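PDB 2Q07: PUA domain-containing protein from Archaeoglobus fulgidus DSM 4304, which probably takes part in archaeosine-tRNA biosynthesis and may bind RNA, this chain being the C-terminal part that ends in a PUA domain. Local coordinates for residues L33-T38 against R47-L52; E62-S67 against V71-E76. All coordinates share one frame; numbering follows the deposited sequence.

Contact 1 of 2, residues L33-T38 against R47-L52; sequences LLLPCT and RTHRAL
L35, P36 and T38 meet the N-terminal part of helix 47-55 as strand 33-36 runs past it, the two short axes coming within 10.0 Å at 142° between their N-to-C directions and the closest pair of CA atoms being those of T38 and T48. The polar link is a single hydrogen bond: H49 NE2 donates to P36 O over 3.0 Å with an N-H...O angle of 165°. The oxygen lies in the plane of the imidazole, and the nitrogen arrives nearly along the C=O axis. NE2 therefore carries a proton, and the other ring nitrogen, ND1, is hydrogen-bonded to R73 NH2, so the ring is held at both nitrogens. With CG anti to the carbonyl carbon (chi1 -73°), the H49 side chain swings off the helix to bring this edge to the strand. L35 covers one face of the ring, its CD1 lying 3.9 Å from H49 CE1. The other branch of L35 reaches further along the helix, CD2 meeting L52 CD1 at 3.8 Å. T38 closes the other end with its methyl: CG2 packs 3.9 Å from H49 CD2, obliquely to the ring, and 4.0 Å from T48 CB, while its hydroxyl turns to the backbone oxygen of R40. Together the two segments bury 250 Å², a modest, partly buried interface. This is packing of a helix against the preceding strand, the two running roughly antiparallel, in the first half of the beta-alpha-beta unit made by strand 31-36, helix 47-55 and strand 61-65 in the DUF5591 region, which belongs to the UDG-like clan.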
# COMPACT_ATOMS: atom_id res chain seq x y z
N LEU A 33 3.71 5.88 -14.89
CA LEU A 33 5.08 6.38 -14.87
C LEU A 33 5.99 5.46 -14.04
O LEU A 33 5.69 5.18 -12.87
CB LEU A 33 5.08 7.79 -14.27
CG LEU A 33 6.43 8.47 -14.08
CD1 LEU A 33 7.10 8.63 -15.43
CD2 LEU A 33 6.21 9.82 -13.40
N LEU A 34 7.08 4.99 -14.63
CA LEU A 34 8.01 4.13 -13.91
C LEU A 34 9.17 4.99 -13.41
O LEU A 34 9.73 5.80 -14.16
CB LEU A 34 8.53 3.00 -14.81
CG LEU A 34 7.47 2.17 -15.54
CD1 LEU A 34 8.13 1.03 -16.30
CD2 LEU A 34 6.46 1.62 -14.54
N LEU A 35 9.53 4.81 -12.14
CA LEU A 35 10.57 5.59 -11.50
C LEU A 35 11.59 4.73 -10.74
O LEU A 35 11.31 3.61 -10.34
CB LEU A 35 9.94 6.58 -10.53
CG LEU A 35 8.96 7.58 -11.16
CD1 LEU A 35 8.16 8.27 -10.07
CD2 LEU A 35 9.75 8.57 -11.99
N PRO A 36 12.79 5.28 -10.52
CA PRO A 36 13.81 4.51 -9.80
C PRO A 36 13.58 4.58 -8.29
O PRO A 36 13.05 5.57 -7.78
CB PRO A 36 15.10 5.19 -10.22
CG PRO A 36 14.69 6.63 -10.23
CD PRO A 36 13.32 6.60 -10.90
N CYS A 37 13.96 3.52 -7.58
CA CYS A 37 13.81 3.54 -6.13
C CYS A 37 14.88 4.50 -5.62
O CYS A 37 15.78 4.89 -6.36
CB CYS A 37 14.01 2.14 -5.54
SG CYS A 37 15.58 1.38 -5.96
N THR A 38 14.77 4.91 -4.36
CA THR A 38 15.74 5.84 -3.78
C THR A 38 16.23 5.32 -2.44
O THR A 38 15.63 4.40 -1.87
CB THR A 38 15.13 7.24 -3.58
OG1 THR A 38 13.90 7.11 -2.87
CG2 THR A 38 14.87 7.92 -4.93
N ARG A 47 14.55 13.14 -2.14
CA ARG A 47 14.88 14.34 -2.89
C ARG A 47 14.63 14.17 -4.39
O ARG A 47 14.11 15.08 -5.03
CB ARG A 47 16.34 14.72 -2.66
CG ARG A 47 16.51 15.88 -1.69
CD ARG A 47 17.96 16.29 -1.64
NE ARG A 47 18.68 15.66 -0.54
CZ ARG A 47 20.01 15.57 -0.49
NH1 ARG A 47 20.75 16.06 -1.48
NH2 ARG A 47 20.59 15.03 0.57
N THR A 48 14.98 13.02 -4.94
CA THR A 48 14.75 12.79 -6.37
C THR A 48 13.27 12.86 -6.74
O THR A 48 12.89 13.62 -7.63
CB THR A 48 15.32 11.43 -6.82
OG1 THR A 48 16.74 11.43 -6.65
CG2 THR A 48 15.00 11.17 -8.28
N HIS A 49 12.43 12.08 -6.07
CA HIS A 49 11.00 12.12 -6.39
C HIS A 49 10.42 13.51 -6.16
O HIS A 49 9.64 14.00 -6.98
CB HIS A 49 10.23 11.06 -5.59
CG HIS A 49 10.47 9.67 -6.09
ND1 HIS A 49 9.49 8.70 -6.10
CD2 HIS A 49 11.57 9.09 -6.63
CE1 HIS A 49 9.97 7.59 -6.64
NE2 HIS A 49 11.23 7.80 -6.97
N ARG A 50 10.80 14.18 -5.08
CA ARG A 50 10.29 15.52 -4.83
C ARG A 50 10.73 16.51 -5.92
O ARG A 50 9.93 17.31 -6.40
CB ARG A 50 10.73 16.01 -3.44
CG ARG A 50 9.85 15.48 -2.33
CD ARG A 50 10.23 16.04 -0.97
NE ARG A 50 11.51 15.53 -0.48
CZ ARG A 50 12.63 16.25 -0.40
NH1 ARG A 50 12.63 17.52 -0.78
NH2 ARG A 50 13.74 15.70 0.08
N ALA A 51 12.00 16.45 -6.31
CA ALA A 51 12.51 17.34 -7.36
C ALA A 51 11.74 17.12 -8.65
O ALA A 51 11.33 18.07 -9.32
CB ALA A 51 14.00 17.09 -7.59
N LEU A 52 11.55 15.85 -9.01
CA LEU A 52 10.81 15.49 -10.21
C LEU A 52 9.38 16.04 -10.20
O LEU A 52 8.97 16.74 -11.12
CB LEU A 52 10.75 13.97 -10.36
CG LEU A 52 11.67 13.37 -11.41
CD1 LEU A 52 11.59 11.84 -11.35
CD2 LEU A 52 11.26 13.89 -12.78

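Contact 2 of 2, residues E62-S67 against V71-E76; sequences EIIISS and VPREFE
R73 stands between two carboxylates, those of E62 and E76, in a buried salt-bridge network. It grips E76 side-on, NE at 3.0 Å and NH2 at 2.8 Å from the same oxygen, E76 OE2, which lies in the guanidinium plane. The bridge from R73 NH1 to E62 OE2 is weak, 3.1 Å long and bent to 136°, the two planar groups being turned 75° apart. Bends at chi2 and chi3 fold the arginine chain back to put its head between these acids. Further partners fix the groups: R73 NH2 has H49 as a second partner, E62 OE1 pairs with R53, and E76 OE1 takes bonds from Y193 and the backbone of L44. Without the guanidinium of R73, as with an alanine here, E76 OE2 would probably lose its two donors, E62 would keep R53 but not this bridge, and the flat group under I64 CD1 would be gone. The backbones join antiparallel: I64 and V71 form the hydrogen-bonded pair, with I64 N to V71 O at 2.9 Å and V71 N to I64 O at 3.0 Å. I63 and P72 form the non-hydrogen-bonded pair, and R73 N to E62 O, 2.8 Å and nearly straight at 175°, adds the next link. Water 1 bridges E62 N and E74 OE2. Outward, I64 CD1 lies over one guanidinium face, 3.6 Å from R73 NH2. On the opposite face of the sheet I63 and P72 pack on helix 94-111. Helix 168-181 covers E62, R73 and F75, and strand 31-36 flanks strand 61-65 on the side away from strand 70-72.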
# COMPACT_ATOMS: atom_id res chain seq x y z
N GLU A 62 1.96 5.77 -10.72
CA GLU A 62 3.40 5.61 -10.58
C GLU A 62 3.78 4.26 -9.99
O GLU A 62 3.12 3.74 -9.10
CB GLU A 62 3.97 6.70 -9.66
CG GLU A 62 3.86 8.12 -10.19
CD GLU A 62 3.93 9.16 -9.07
OE1 GLU A 62 3.07 9.12 -8.17
OE2 GLU A 62 4.85 10.01 -9.09
N ILE A 63 4.86 3.70 -10.51
CA ILE A 63 5.36 2.44 -9.99
C ILE A 63 6.85 2.66 -9.80
O ILE A 63 7.54 3.10 -10.72
CB ILE A 63 5.11 1.28 -10.97
CG1 ILE A 63 3.60 1.00 -11.05
CG2 ILE A 63 5.88 0.05 -10.51
CD1 ILE A 63 3.24 -0.09 -12.02
N ILE A 64 7.34 2.40 -8.60
CA ILE A 64 8.75 2.55 -8.30
C ILE A 64 9.45 1.20 -8.49
O ILE A 64 9.07 0.21 -7.86
CB ILE A 64 8.97 3.03 -6.84
CG1 ILE A 64 8.43 4.45 -6.67
CG2 ILE A 64 10.46 2.96 -6.48
CD1 ILE A 64 6.93 4.52 -6.44
N ILE A 65 10.45 1.16 -9.37
CA ILE A 65 11.18 -0.09 -9.59
C ILE A 65 12.31 -0.21 -8.58
O ILE A 65 13.12 0.70 -8.41
CB ILE A 65 11.79 -0.15 -11.01
CG1 ILE A 65 10.69 -0.10 -12.08
CG2 ILE A 65 12.61 -1.43 -11.17
CD1 ILE A 65 11.21 0.03 -13.49
N SER A 66 12.35 -1.35 -7.90
CA SER A 66 13.38 -1.63 -6.91
C SER A 66 13.75 -3.11 -6.98
O SER A 66 13.42 -3.79 -7.96
CB SER A 66 12.86 -1.29 -5.50
OG SER A 66 13.91 -1.34 -4.55
N SER A 67 14.44 -3.61 -5.96
CA SER A 67 14.83 -5.01 -5.92
C SER A 67 14.87 -5.51 -4.48
O SER A 67 15.55 -4.93 -3.64
CB SER A 67 16.20 -5.21 -6.57
OG SER A 67 16.56 -6.59 -6.56
N VAL A 71 7.03 -1.59 -6.57
CA VAL A 71 6.03 -0.94 -5.73
C VAL A 71 5.13 0.15 -6.31
O VAL A 71 5.60 1.23 -6.64
CB VAL A 71 6.71 -0.32 -4.49
CG1 VAL A 71 5.67 0.25 -3.54
CG2 VAL A 71 7.57 -1.36 -3.79
N PRO A 72 3.83 -0.13 -6.45
CA PRO A 72 2.96 0.91 -6.97
C PRO A 72 2.99 2.00 -5.89
O PRO A 72 3.01 1.70 -4.69
CB PRO A 72 1.59 0.22 -7.04
CG PRO A 72 1.98 -1.20 -7.38
CD PRO A 72 3.16 -1.44 -6.46
N ARG A 73 3.02 3.25 -6.31
CA ARG A 73 3.07 4.36 -5.36
C ARG A 73 2.03 4.24 -4.23
O ARG A 73 2.29 4.68 -3.10
CB ARG A 73 2.87 5.68 -6.10
CG ARG A 73 2.71 6.89 -5.19
CD ARG A 73 3.73 7.95 -5.53
NE ARG A 73 5.03 7.64 -4.96
CZ ARG A 73 6.20 8.04 -5.46
NH1 ARG A 73 6.25 8.78 -6.57
NH2 ARG A 73 7.31 7.72 -4.84
N GLU A 74 0.89 3.64 -4.53
CA GLU A 74 -0.19 3.49 -3.54
C GLU A 74 0.12 2.59 -2.36
O GLU A 74 -0.56 2.64 -1.34
CB GLU A 74 -1.46 2.98 -4.23
CG GLU A 74 -2.08 3.94 -5.24
CD GLU A 74 -1.35 3.99 -6.57
OE1 GLU A 74 -0.36 3.25 -6.77
OE2 GLU A 74 -1.77 4.78 -7.43
N PHE A 75 1.15 1.75 -2.49
CA PHE A 75 1.51 0.85 -1.42
C PHE A 75 2.85 1.22 -0.79
O PHE A 75 3.38 0.47 0.03
CB PHE A 75 1.59 -0.60 -1.94
CG PHE A 75 0.33 -1.08 -2.62
CD1 PHE A 75 0.31 -1.28 -4.00
CD2 PHE A 75 -0.82 -1.36 -1.88
CE1 PHE A 75 -0.85 -1.75 -4.63
CE2 PHE A 75 -1.98 -1.83 -2.50
CZ PHE A 75 -1.99 -2.02 -3.89
N GLU A 76 3.41 2.37 -1.16
CA GLU A 76 4.73 2.74 -0.65
C GLU A 76 4.82 3.02 0.86
O GLU A 76 5.90 3.28 1.37
CB GLU A 76 5.30 3.91 -1.45
CG GLU A 76 5.03 5.29 -0.89
CD GLU A 76 5.89 6.36 -1.56
OE1 GLU A 76 6.06 7.43 -0.95
OE2 GLU A 76 6.39 6.13 -2.69
O HOH W 1 0.18 6.31 -8.50
O HOH W 2 0.36 3.23 -9.52

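From the N terminus, strand 31-36 leads through a loop without helix or strand into helix 47-55, and contact 1 closes that connection. The chain then enters strand 61-65 and turns back into strand 70-72, where contact 2 closes the hairpin. The contacts thus follow in series, neither nested nor crossed, with centres about 10 Å apart. They share one sheet, in which strand 61-65 lies between strands 31-36 and 70-72; L35 O and I65 N, 2.8 Å apart, probably form one of its bonds. A second tie, the hydrogen bond between H49 ND1 and R73 NH2 at 2.7 Å, joins the helix directly to the hairpin.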